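BIFUNCTIONAL PROTEIN Proline utilization A (PutA) (Corynebacterium freiburgense, PDB 5UX5) oxidises proline to glutamate in two steps, with an FAD-dependent proline dehydrogenase domain and an NAD-dependent aldehyde dehydrogenase domain joined in one chain. Local coordinates at residues 591-596 against 668-673; 268-273 against 456-461; 918-923 against 942-947; 376-381 against 397-402. One frame throughout, in Å; residues are numbered along the deposited sequence.

Contact 1 of 4, residues 591-596 against 668-673; sequences ASPWNF and ILTGAS. With NAD (nicotinamide-adenine-dinucleotide), chain F.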
# COMPACT_ATOMS: atom_id res chain seq x y z
N ALA A 591 22.43 -14.18 4.09
CA ALA A 591 22.75 -13.99 2.68
C ALA A 591 21.53 -13.36 2.01
O ALA A 591 20.49 -14.00 1.89
CB ALA A 591 23.15 -15.32 2.04
N SER A 592 21.65 -12.10 1.63
CA SER A 592 20.54 -11.26 1.24
C SER A 592 20.54 -10.98 -0.27
O SER A 592 21.57 -11.15 -0.94
CB SER A 592 20.60 -9.94 2.02
OG SER A 592 21.80 -9.25 1.74
N PRO A 593 19.39 -10.60 -0.84
CA PRO A 593 19.34 -10.34 -2.29
C PRO A 593 19.52 -8.87 -2.60
O PRO A 593 19.86 -8.09 -1.70
CB PRO A 593 17.94 -10.82 -2.66
CG PRO A 593 17.12 -10.47 -1.41
CD PRO A 593 18.06 -10.55 -0.22
N TRP A 594 19.26 -8.47 -3.86
CA TRP A 594 19.43 -7.09 -4.30
C TRP A 594 18.12 -6.32 -4.43
O TRP A 594 18.13 -5.10 -4.30
CB TRP A 594 20.17 -7.02 -5.64
CG TRP A 594 19.62 -7.94 -6.65
CD1 TRP A 594 20.14 -9.13 -7.00
CD2 TRP A 594 18.43 -7.76 -7.43
NE1 TRP A 594 19.36 -9.72 -7.96
CE2 TRP A 594 18.30 -8.91 -8.23
CE3 TRP A 594 17.48 -6.75 -7.54
CZ2 TRP A 594 17.23 -9.09 -9.11
CZ3 TRP A 594 16.41 -6.93 -8.41
CH2 TRP A 594 16.31 -8.09 -9.19
N ASN A 595 16.97 -6.99 -4.56
CA ASN A 595 15.73 -6.29 -4.86
C ASN A 595 15.18 -5.54 -3.65
O ASN A 595 14.45 -4.56 -3.80
CB ASN A 595 14.69 -7.27 -5.40
CG ASN A 595 14.27 -8.30 -4.38
OD1 ASN A 595 14.97 -8.52 -3.39
ND2 ASN A 595 13.11 -8.93 -4.59
N PHE A 596 15.48 -6.02 -2.45
CA PHE A 596 15.15 -5.33 -1.20
C PHE A 596 16.42 -5.19 -0.39
O PHE A 596 16.59 -5.86 0.63
CB PHE A 596 14.09 -6.10 -0.41
CG PHE A 596 12.73 -6.02 -1.01
CD1 PHE A 596 11.90 -4.94 -0.70
CD2 PHE A 596 12.27 -7.00 -1.88
CE1 PHE A 596 10.65 -4.85 -1.24
CE2 PHE A 596 11.01 -6.92 -2.42
CZ PHE A 596 10.19 -5.84 -2.09
N ILE A 668 20.10 -17.65 6.98
CA ILE A 668 18.89 -17.01 6.49
C ILE A 668 19.19 -16.50 5.08
O ILE A 668 20.09 -15.67 4.90
CB ILE A 668 18.45 -15.85 7.39
CG1 ILE A 668 18.24 -16.33 8.83
CG2 ILE A 668 17.20 -15.24 6.82
CD1 ILE A 668 18.01 -15.18 9.79
N LEU A 669 18.48 -17.03 4.09
CA LEU A 669 18.75 -16.80 2.68
C LEU A 669 17.50 -16.35 1.96
O LEU A 669 16.42 -16.90 2.19
CB LEU A 669 19.27 -18.08 2.01
CG LEU A 669 19.27 -18.19 0.49
CD1 LEU A 669 20.29 -17.26 -0.08
CD2 LEU A 669 19.55 -19.64 0.07
N THR A 670 17.65 -15.38 1.07
CA THR A 670 16.59 -14.91 0.19
C THR A 670 17.17 -14.87 -1.22
O THR A 670 18.06 -14.07 -1.48
CB THR A 670 16.08 -13.53 0.58
OG1 THR A 670 15.73 -13.51 1.97
CG2 THR A 670 14.87 -13.15 -0.29
N GLY A 671 16.66 -15.71 -2.10
CA GLY A 671 17.23 -15.80 -3.42
C GLY A 671 16.63 -16.94 -4.21
O GLY A 671 15.45 -17.27 -4.05
N ALA A 672 17.45 -17.55 -5.02
CA ALA A 672 16.95 -18.60 -5.88
C ALA A 672 16.90 -19.93 -5.15
O ALA A 672 17.78 -20.26 -4.36
CB ALA A 672 17.84 -18.71 -7.11
N SER A 673 15.84 -20.71 -5.40
CA SER A 673 15.80 -22.02 -4.78
C SER A 673 16.96 -22.90 -5.23
O SER A 673 17.36 -23.81 -4.49
CB SER A 673 14.45 -22.68 -5.06
OG SER A 673 14.18 -22.71 -6.44
PA NAD F . 21.10 -15.84 -5.47
O1A NAD F . 20.00 -16.87 -5.03
O2A NAD F . 22.07 -16.50 -6.50
O5B NAD F . 21.97 -15.42 -4.23
C5B NAD F . 21.48 -14.63 -3.17
C4B NAD F . 22.57 -14.43 -2.12
O4B NAD F . 23.37 -15.59 -1.88
C3B NAD F . 23.48 -13.29 -2.48
O3B NAD F . 23.97 -12.66 -1.35
C2B NAD F . 24.50 -14.06 -3.21
O2B NAD F . 25.65 -13.36 -3.51
C1B NAD F . 24.67 -15.25 -2.31
N9A NAD F . 25.34 -16.36 -2.97
C8A NAD F . 24.90 -17.07 -4.07
N7A NAD F . 25.80 -18.02 -4.40
C5A NAD F . 26.88 -17.97 -3.51
C6A NAD F . 28.06 -18.69 -3.35
N6A NAD F . 28.43 -19.77 -4.22
N1A NAD F . 28.90 -18.37 -2.34
C2A NAD F . 28.63 -17.36 -1.48
N3A NAD F . 27.48 -16.63 -1.60
C4A NAD F . 26.61 -16.91 -2.59
O3 NAD F . 20.31 -14.56 -6.01
PN NAD F . 20.67 -13.59 -7.25
O1N NAD F . 21.84 -14.04 -8.09
O2N NAD F . 21.14 -12.29 -6.67
O5D NAD F . 19.31 -13.47 -8.11
C5D NAD F . 18.77 -14.67 -8.65
C4D NAD F . 17.25 -14.76 -8.77
O4D NAD F . 16.53 -14.70 -7.56
C3D NAD F . 16.56 -13.73 -9.61
O3D NAD F . 16.89 -13.77 -10.95
C2D NAD F . 15.18 -14.21 -9.40
O2D NAD F . 14.84 -15.08 -10.42
C1D NAD F . 15.20 -14.84 -8.03
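Ile668 accepts the first bond of this parallel strand pairing: its carbonyl O receives the backbone N-H of Ala591 at 2.9 Å from N to O, with 151° at the hydrogen. The same edge of Ile668 bonds to Val589, earlier in the first strand. Leu669 is level with Ala591, and the two side chains stand on the same face of the sheet. The leucine has CG anti to its backbone N (chi1 164°), which brings CD1 to 4.1 Å from Ala591 CB; both methyls also flank the adenosine ribose of NAD at its ring oxygen O4B. Thr670 closes the pairing, its N donating to Ala591 O over 3.3 Å. The strands part here, and Pro593 fills the angle between them: its ring meets Thr670 obliquely, CD 3.7 Å from Thr670 CB and CG against the methyl CG2, while Pro593 CB rests on Thr670 O. Gly671 then passes close to the adenosine-side phosphate, its CA 3.4 Å from NAD O1A. Ala672, at the N-cap position of helix 673-682, gives its N-H to NAD O1A in an almost straight bond of 2.6 Å. From the first segment, Ser592 O accepts the ribose hydroxyl O3B, and the Trp594 ring presents its edge to O2N of the second phosphate. This is the dinucleotide site of the Rossmann-type NAD domain of aldehyde dehydrogenases. The chemistry implies that main-chain groups give one bond each to ribose and phosphate, Lys618, Glu651, Thr675 and Glu819 supplying further bonds to NAD, while the helix start probably favours that phosphate's charge.

Contact 2 of 4, residues 268-273 against 456-461; sequences LPDSFQ and EDSRRL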
# COMPACT_ATOMS: atom_id res chain seq x y z
N LEU A 268 -10.10 20.95 5.36
CA LEU A 268 -8.66 20.93 5.55
C LEU A 268 -8.25 22.16 6.35
O LEU A 268 -8.40 23.28 5.86
CB LEU A 268 -7.95 20.90 4.22
CG LEU A 268 -8.30 19.70 3.35
CD1 LEU A 268 -7.41 19.79 2.15
CD2 LEU A 268 -8.04 18.41 4.12
N PRO A 269 -7.75 22.00 7.56
CA PRO A 269 -7.32 23.19 8.31
C PRO A 269 -6.32 24.03 7.53
O PRO A 269 -6.39 25.26 7.57
CB PRO A 269 -6.72 22.59 9.59
CG PRO A 269 -6.48 21.16 9.27
CD PRO A 269 -7.55 20.76 8.33
N ASP A 270 -5.40 23.41 6.80
CA ASP A 270 -4.39 24.20 6.10
C ASP A 270 -4.94 24.85 4.83
O ASP A 270 -4.18 25.52 4.12
CB ASP A 270 -3.16 23.33 5.81
CG ASP A 270 -3.52 21.96 5.24
OD1 ASP A 270 -4.58 21.40 5.59
OD2 ASP A 270 -2.72 21.43 4.44
N SER A 271 -6.23 24.69 4.51
CA SER A 271 -6.81 25.45 3.42
C SER A 271 -7.05 26.90 3.81
O SER A 271 -7.20 27.75 2.93
CB SER A 271 -8.11 24.81 2.92
OG SER A 271 -9.19 25.06 3.79
N PHE A 272 -7.08 27.21 5.11
CA PHE A 272 -7.09 28.61 5.49
C PHE A 272 -5.78 29.27 5.10
O PHE A 272 -5.76 30.43 4.67
CB PHE A 272 -7.38 28.76 6.99
CG PHE A 272 -7.32 30.19 7.47
CD1 PHE A 272 -8.15 31.16 6.92
CD2 PHE A 272 -6.41 30.57 8.45
CE1 PHE A 272 -8.08 32.47 7.34
CE2 PHE A 272 -6.34 31.88 8.87
CZ PHE A 272 -7.18 32.84 8.31
N GLN A 273 -4.66 28.56 5.24
CA GLN A 273 -3.40 29.13 4.76
C GLN A 273 -3.39 29.22 3.24
O GLN A 273 -2.89 30.20 2.68
CB GLN A 273 -2.24 28.30 5.28
CG GLN A 273 -2.15 28.36 6.78
CD GLN A 273 -1.22 27.33 7.37
OE1 GLN A 273 -0.89 26.32 6.74
NE2 GLN A 273 -0.73 27.61 8.58
N GLU A 456 -5.16 25.80 12.09
CA GLU A 456 -4.85 26.15 10.72
C GLU A 456 -3.64 25.45 10.16
O GLU A 456 -3.45 25.48 8.94
CB GLU A 456 -4.65 27.67 10.58
CG GLU A 456 -3.42 28.27 11.24
CD GLU A 456 -3.31 29.77 10.95
OE1 GLU A 456 -2.62 30.15 9.97
OE2 GLU A 456 -3.95 30.56 11.69
N ASP A 457 -2.81 24.80 10.98
CA ASP A 457 -1.72 23.99 10.46
C ASP A 457 -2.26 22.74 9.78
O ASP A 457 -3.41 22.35 9.98
CB ASP A 457 -0.75 23.58 11.57
CG ASP A 457 0.26 24.64 11.88
OD1 ASP A 457 0.35 25.61 11.09
OD2 ASP A 457 0.98 24.48 12.89
N SER A 458 -1.42 22.13 8.95
CA SER A 458 -1.79 20.86 8.33
C SER A 458 -1.65 19.68 9.31
O SER A 458 -0.59 19.46 9.90
CB SER A 458 -0.93 20.64 7.09
OG SER A 458 -0.88 19.28 6.74
N ARG A 459 -2.71 18.88 9.43
CA ARG A 459 -2.67 17.72 10.30
C ARG A 459 -1.52 16.77 9.96
O ARG A 459 -1.06 16.03 10.85
CB ARG A 459 -3.99 16.96 10.21
CG ARG A 459 -5.18 17.80 10.52
CD ARG A 459 -5.69 17.41 11.87
NE ARG A 459 -6.62 16.29 11.84
CZ ARG A 459 -6.67 15.36 12.77
NH1 ARG A 459 -5.81 15.38 13.79
NH2 ARG A 459 -7.58 14.41 12.67
N ARG A 460 -1.03 16.80 8.72
CA ARG A 460 0.04 15.91 8.29
C ARG A 460 1.42 16.38 8.78
O ARG A 460 2.42 15.72 8.49
CB ARG A 460 0.04 15.80 6.77
CG ARG A 460 -1.17 15.11 6.16
CD ARG A 460 -1.19 13.61 6.49
NE ARG A 460 -2.34 12.93 5.91
CZ ARG A 460 -2.39 12.49 4.66
NH1 ARG A 460 -1.33 12.65 3.87
NH2 ARG A 460 -3.50 11.90 4.20
N LEU A 461 1.50 17.50 9.50
CA LEU A 461 2.80 18.03 9.88
C LEU A 461 3.50 17.18 10.91
O LEU A 461 4.72 17.28 11.05
CB LEU A 461 2.69 19.46 10.41
CG LEU A 461 2.35 20.64 9.49
CD1 LEU A 461 2.20 21.89 10.34
CD2 LEU A 461 3.38 20.85 8.41
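Pro269 and Glu456 approach to 4.5 Å between their CA atoms, and Asp270 and Ser458 to 4.8 Å, yet no backbone hydrogen bond links the two segments. The first is a type I turn, Leu268 to Ser271, leading into helix 271-287; the second is an irregular loop. The Glu456 carbonyl points at the turn, where Asp270 CA makes a CA-H...O contact of 3.3 Å with Glu456 O. Among the side chains, the Pro269 ring lies over the next carbonyl, with CB 3.3 Å from Asp457 O, and its CG meets Arg459 CG, the two side chains crossing at about a right angle. Arg459 turns its polar end elsewhere, NE bonding to Pro319 O. Asp270 lays its carboxylate against Ser458 CB, and the two polar ends are joined through a third residue, since Asp270 OD2 and Ser458 OG both bond to the hydroxyl of Tyr236. Ser458 OG also accepts the Arg460 N-H at 3.2 Å, forming an ST turn. Glu456, with CG between its backbone N and carbonyl carbon (chi1 68°), runs back along the helix start, and its OE2 comes to the edge of the Phe272 ring, 3.9 Å from CE2, with ring and carboxylate planes 82° apart. Gln273 NE2 reaches between two acids in weak bonds, 3.5 Å to Glu456 OE1 and 3.4 Å to Asp457 OD1. The loop is thus joined to the first turn of a barrel helix by carbonyl contacts, a shared tyrosine hydroxyl and one amide nitrogen, which may soften the repulsion between the two acids.

Contact 3 of 4, residues 918-923 against 942-947; sequences SDVPSV and AALDEI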
# COMPACT_ATOMS: atom_id res chain seq x y z
N SER A 918 7.40 -28.68 34.56
CA SER A 918 6.44 -27.65 34.89
C SER A 918 5.15 -28.32 35.32
O SER A 918 4.92 -29.50 35.03
CB SER A 918 6.18 -26.73 33.69
OG SER A 918 5.58 -27.46 32.63
N ASP A 919 4.30 -27.57 35.98
CA ASP A 919 3.01 -28.13 36.34
C ASP A 919 2.00 -27.68 35.31
O ASP A 919 1.91 -26.49 34.99
CB ASP A 919 2.61 -27.74 37.76
CG ASP A 919 3.00 -28.81 38.79
OD1 ASP A 919 2.36 -29.89 38.79
OD2 ASP A 919 3.92 -28.57 39.59
N VAL A 920 1.28 -28.64 34.76
CA VAL A 920 0.25 -28.41 33.76
C VAL A 920 -1.03 -27.97 34.45
O VAL A 920 -1.40 -28.52 35.49
CB VAL A 920 0.02 -29.68 32.93
CG1 VAL A 920 -1.14 -29.48 31.97
CG2 VAL A 920 1.28 -30.02 32.18
N PRO A 921 -1.73 -26.96 33.94
CA PRO A 921 -3.01 -26.58 34.53
C PRO A 921 -4.09 -27.61 34.20
O PRO A 921 -3.93 -28.48 33.35
CB PRO A 921 -3.32 -25.23 33.90
CG PRO A 921 -2.64 -25.30 32.57
CD PRO A 921 -1.39 -26.14 32.77
N SER A 922 -5.21 -27.50 34.90
CA SER A 922 -6.35 -28.36 34.62
C SER A 922 -7.09 -27.85 33.38
O SER A 922 -7.73 -26.80 33.42
CB SER A 922 -7.26 -28.44 35.84
OG SER A 922 -6.56 -29.01 36.94
N VAL A 923 -7.01 -28.60 32.27
CA VAL A 923 -7.80 -28.34 31.06
C VAL A 923 -8.41 -29.65 30.60
O VAL A 923 -7.79 -30.70 30.72
CB VAL A 923 -6.99 -27.71 29.89
CG1 VAL A 923 -6.51 -26.29 30.22
CG2 VAL A 923 -5.84 -28.61 29.46
N ALA A 942 -0.45 -34.41 25.37
CA ALA A 942 -1.85 -34.22 25.02
C ALA A 942 -2.40 -32.93 25.62
O ALA A 942 -3.18 -32.22 24.98
CB ALA A 942 -2.70 -35.40 25.50
N ALA A 943 -2.03 -32.63 26.87
CA ALA A 943 -2.58 -31.46 27.55
C ALA A 943 -2.00 -30.18 26.98
O ALA A 943 -2.73 -29.20 26.79
CB ALA A 943 -2.30 -31.53 29.05
N LEU A 944 -0.69 -30.18 26.73
CA LEU A 944 -0.04 -28.98 26.22
C LEU A 944 -0.48 -28.66 24.79
O LEU A 944 -0.52 -27.48 24.42
CB LEU A 944 1.48 -29.16 26.31
CG LEU A 944 1.98 -29.26 27.77
CD1 LEU A 944 3.47 -29.45 27.86
CD2 LEU A 944 1.59 -28.06 28.56
N ASP A 945 -0.81 -29.68 23.99
CA ASP A 945 -1.42 -29.44 22.69
C ASP A 945 -2.75 -28.72 22.85
O ASP A 945 -3.03 -27.74 22.14
CB ASP A 945 -1.61 -30.76 21.94
CG ASP A 945 -0.29 -31.34 21.40
OD1 ASP A 945 0.74 -30.63 21.42
OD2 ASP A 945 -0.28 -32.51 20.95
N GLU A 946 -3.58 -29.17 23.78
CA GLU A 946 -4.85 -28.49 24.01
C GLU A 946 -4.64 -27.02 24.35
O GLU A 946 -5.30 -26.15 23.78
CB GLU A 946 -5.62 -29.20 25.12
CG GLU A 946 -6.98 -28.62 25.41
CD GLU A 946 -7.96 -28.76 24.27
OE1 GLU A 946 -8.92 -27.96 24.23
OE2 GLU A 946 -7.79 -29.66 23.42
N ILE A 947 -3.73 -26.73 25.29
CA ILE A 947 -3.51 -25.35 25.72
C ILE A 947 -2.95 -24.51 24.59
O ILE A 947 -3.37 -23.36 24.38
CB ILE A 947 -2.59 -25.29 26.95
CG1 ILE A 947 -3.21 -25.97 28.13
CG2 ILE A 947 -2.22 -23.87 27.28
CD1 ILE A 947 -2.18 -26.12 29.19
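Val920 has CG1 anti to its backbone N (chi1 175°), and this sends its two methyls to different residues of the helix: CG1 rests on Ala943 CB at 3.8 Å, while CG2 comes to 4.1 Å from Leu944 CD2. Ile947, with CG1 anti to its carbonyl carbon (chi1 -63°) and the chain extended beyond it, projects CD1 from the helix to the ring of Pro921. This end methyl meets the ring at CG, with Ile947 CD1 3.5 Å from Pro921 CG, and lies slightly farther from CD. Val923 crosses Ile947 at about a right angle, both of its methyls near the same carbon, with CG1 3.9 Å from Ile947 CG1. Its CG2 also approaches the aliphatic CG of Glu946, whose carboxylate forms salt bridges with Arg996 and Arg950. Val920 and Val923 are further covered by Arg940 and Arg950 of the same helix, 936-953. The loop that follows strand 911-915 therefore runs across one side of this helix, past Ala943, Leu944 and Ile947, with the aliphatic part of Glu946 at one side. No hydrogen bond crosses between the segments. The contact sits at the protein surface in the C-terminal part of the chain, and its chemistry implies that apolar contacts make up the meeting of these segments, to which Ser918 adds a hydrogen bond to Arg940 of the same helix.

Contact 4 of 4, residues 376-381 against 397-402; sequences EMLQGM and ILYTPV. With FAD (flavin-adenine dinucleotide), chain E.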
# COMPACT_ATOMS: atom_id res chain seq x y z
N GLU A 376 -23.11 28.33 -5.16
CA GLU A 376 -23.09 27.16 -6.03
C GLU A 376 -23.78 26.00 -5.32
O GLU A 376 -23.50 25.74 -4.15
CB GLU A 376 -21.64 26.83 -6.43
CG GLU A 376 -20.86 28.08 -6.96
CD GLU A 376 -19.56 27.70 -7.67
OE1 GLU A 376 -18.85 28.62 -8.17
OE2 GLU A 376 -19.25 26.49 -7.72
N MET A 377 -24.72 25.34 -6.02
CA MET A 377 -25.59 24.31 -5.47
C MET A 377 -25.69 23.12 -6.42
O MET A 377 -25.12 23.13 -7.52
CB MET A 377 -26.99 24.87 -5.15
CG MET A 377 -27.06 25.82 -3.92
SD MET A 377 -28.67 26.60 -3.59
CE MET A 377 -29.54 25.35 -2.68
N LEU A 378 -26.42 22.09 -5.99
CA LEU A 378 -26.60 20.87 -6.78
C LEU A 378 -27.84 20.97 -7.65
O LEU A 378 -28.95 21.19 -7.15
CB LEU A 378 -26.73 19.64 -5.88
CG LEU A 378 -25.37 19.32 -5.32
CD1 LEU A 378 -25.52 18.18 -4.35
CD2 LEU A 378 -24.44 18.96 -6.48
N GLN A 379 -27.65 20.82 -8.96
CA GLN A 379 -28.74 21.02 -9.90
C GLN A 379 -29.84 20.02 -9.64
O GLN A 379 -29.61 18.81 -9.72
CB GLN A 379 -28.26 20.91 -11.34
CG GLN A 379 -29.27 21.39 -12.35
CD GLN A 379 -30.12 20.27 -12.83
OE1 GLN A 379 -29.68 19.12 -12.83
NE2 GLN A 379 -31.34 20.57 -13.25
N GLY A 380 -31.02 20.52 -9.32
CA GLY A 380 -32.17 19.68 -9.12
C GLY A 380 -32.40 19.24 -7.70
O GLY A 380 -33.49 18.75 -7.39
N MET A 381 -31.42 19.40 -6.81
CA MET A 381 -31.59 18.92 -5.44
C MET A 381 -32.72 19.65 -4.72
O MET A 381 -33.79 19.06 -4.49
CB MET A 381 -30.28 19.05 -4.66
N ILE A 397 -25.13 28.99 -9.31
CA ILE A 397 -24.50 28.14 -10.31
C ILE A 397 -24.74 26.69 -9.93
O ILE A 397 -24.28 26.23 -8.88
CB ILE A 397 -23.00 28.44 -10.43
CG1 ILE A 397 -22.82 29.95 -10.62
CG2 ILE A 397 -22.41 27.65 -11.57
CD1 ILE A 397 -21.43 30.43 -10.27
N LEU A 398 -25.47 25.99 -10.79
CA LEU A 398 -25.91 24.63 -10.49
C LEU A 398 -24.93 23.59 -11.02
O LEU A 398 -24.61 23.58 -12.22
CB LEU A 398 -27.30 24.39 -11.06
CG LEU A 398 -28.40 25.24 -10.41
CD1 LEU A 398 -29.76 24.84 -10.95
CD2 LEU A 398 -28.34 25.12 -8.90
N TYR A 399 -24.48 22.71 -10.14
CA TYR A 399 -23.62 21.60 -10.54
C TYR A 399 -24.38 20.72 -11.52
O TYR A 399 -25.46 20.22 -11.21
CB TYR A 399 -23.17 20.81 -9.31
CG TYR A 399 -22.36 19.58 -9.65
CD1 TYR A 399 -21.01 19.66 -9.98
CD2 TYR A 399 -22.95 18.33 -9.68
CE1 TYR A 399 -20.28 18.52 -10.32
CE2 TYR A 399 -22.23 17.20 -10.02
CZ TYR A 399 -20.90 17.30 -10.34
OH TYR A 399 -20.22 16.15 -10.66
N THR A 400 -23.85 20.56 -12.72
CA THR A 400 -24.52 19.74 -13.74
C THR A 400 -23.58 18.65 -14.23
O THR A 400 -22.65 18.94 -15.02
CB THR A 400 -25.00 20.61 -14.90
OG1 THR A 400 -25.92 21.59 -14.40
CG2 THR A 400 -25.70 19.79 -15.96
N PRO A 401 -23.79 17.39 -13.84
CA PRO A 401 -22.91 16.31 -14.28
C PRO A 401 -23.31 15.83 -15.66
O PRO A 401 -24.49 15.66 -15.97
CB PRO A 401 -23.14 15.20 -13.25
CG PRO A 401 -24.50 15.48 -12.68
CD PRO A 401 -24.97 16.87 -13.13
N VAL A 402 -22.30 15.62 -16.51
CA VAL A 402 -22.52 15.08 -17.84
C VAL A 402 -21.52 13.96 -18.09
O VAL A 402 -20.50 13.82 -17.40
CB VAL A 402 -22.44 16.17 -18.95
CG1 VAL A 402 -23.44 17.26 -18.68
CG2 VAL A 402 -21.05 16.75 -19.03
PA FAD E . -23.34 19.86 5.66
O1A FAD E . -24.21 18.74 6.32
O2A FAD E . -23.28 21.18 6.28
O5B FAD E . -21.88 19.61 5.52
C5B FAD E . -21.41 18.29 5.36
C4B FAD E . -19.90 18.32 5.31
O4B FAD E . -19.35 18.40 6.60
C3B FAD E . -19.30 17.09 4.70
O3B FAD E . -19.28 17.05 3.32
C2B FAD E . -17.93 17.09 5.27
O2B FAD E . -17.04 17.79 4.48
C1B FAD E . -18.14 17.68 6.64
N9A FAD E . -18.20 16.67 7.69
C8A FAD E . -19.30 15.91 8.04
N7A FAD E . -18.97 15.07 9.04
C5A FAD E . -17.64 15.24 9.42
C6A FAD E . -16.80 14.67 10.38
N6A FAD E . -17.22 13.61 11.29
N1A FAD E . -15.53 15.10 10.47
C2A FAD E . -15.06 16.07 9.63
N3A FAD E . -15.86 16.65 8.68
C4A FAD E . -17.14 16.27 8.55
N1 FAD E . -16.49 18.62 -2.68
C2 FAD E . -15.07 18.53 -2.94
O2 FAD E . -14.28 17.84 -2.06
N3 FAD E . -14.55 19.09 -4.11
C4 FAD E . -15.35 19.78 -5.02
O4 FAD E . -14.81 20.34 -6.16
C4X FAD E . -16.79 20.03 -4.68
N5 FAD E . -17.61 20.84 -5.45
C5X FAD E . -18.94 21.09 -5.08
C6 FAD E . -19.78 21.91 -5.86
C7 FAD E . -21.09 22.12 -5.46
C7M FAD E . -22.01 22.99 -6.27
C8 FAD E . -21.58 21.56 -4.31
C8M FAD E . -23.00 21.79 -3.89
C9 FAD E . -20.77 20.74 -3.54
C9A FAD E . -19.46 20.51 -3.93
N10 FAD E . -18.64 19.68 -3.10
C10 FAD E . -17.31 19.43 -3.46
C1' FAD E . -19.22 19.04 -1.90
C2' FAD E . -18.97 19.72 -0.58
O2' FAD E . -17.63 19.61 -0.28
C3' FAD E . -19.88 19.03 0.46
O3' FAD E . -19.48 17.72 0.57
C4' FAD E . -21.39 19.03 0.21
O4' FAD E . -21.82 20.08 -0.57
C5' FAD E . -22.23 18.90 1.50
O5' FAD E . -21.87 19.75 2.58
P FAD E . -22.79 20.96 3.15
O1P FAD E . -22.12 22.37 3.33
O2P FAD E . -24.01 20.80 2.16
O3P FAD E . -23.73 20.34 4.32
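Leu378 lies alongside Tyr399 and points the same way, its CD2 3.6 Å from Tyr399 CD2, an oblique approach to the phenol ring. On the same face, Glu376 runs beside Ile397, with the carboxylate OE1 3.8 Å from Ile397 CD1; that carboxylate is bound by Lys294 and Arg296, while the Tyr399 hydroxyl bonds to Asn155. The flavin meets this face too: its methyl C8M packs on Leu378 CG, and C7M approaches Met377 O at 3.4 Å. Met377 faces the other way, its CB 4.0 Å from Leu398 CD2. Leu398 is also crossed, at about a right angle, by Gln379. Two backbone bonds tie the parallel strands, Met377 N to Ile397 O at 3.0 Å and Tyr399 N to Met377 O at 2.7 Å, the latter nearly straight at 175°. The pair belongs to the beta-alpha-beta unit of strand 373-378, helix 383-393 and strand 396-403 in the proline dehydrogenase barrel. Strand 345-350 pairs with the first strand and strand 151-157 with the second, and helix 136-147 covers Gln379 and Thr400.

In the fold
Contact 4 lies in the proline dehydrogenase barrel, and contact 2 joins a helix of that barrel to a later loop; contact 1 is in the aldehyde dehydrogenase domain and contact 3 in the C-terminal part. Contacts 1 and 4 are alike in kind: each pairs parallel strands by backbone hydrogen bonds beside a dinucleotide, yet their centres are about 57 Å apart on opposite sides of the chain's centre. They differ in what they offer the cofactor, mainly polar groups for NAD, but side-chain carbons and a carbonyl for the flavin methyls, without a hydrogen bond. Contact 1 is buried and contact 4 partly so. Contact 2, also partly buried, relies on carbonyl contacts and weak amide-to-acid bonds, whereas contact 3 is an apolar surface contact.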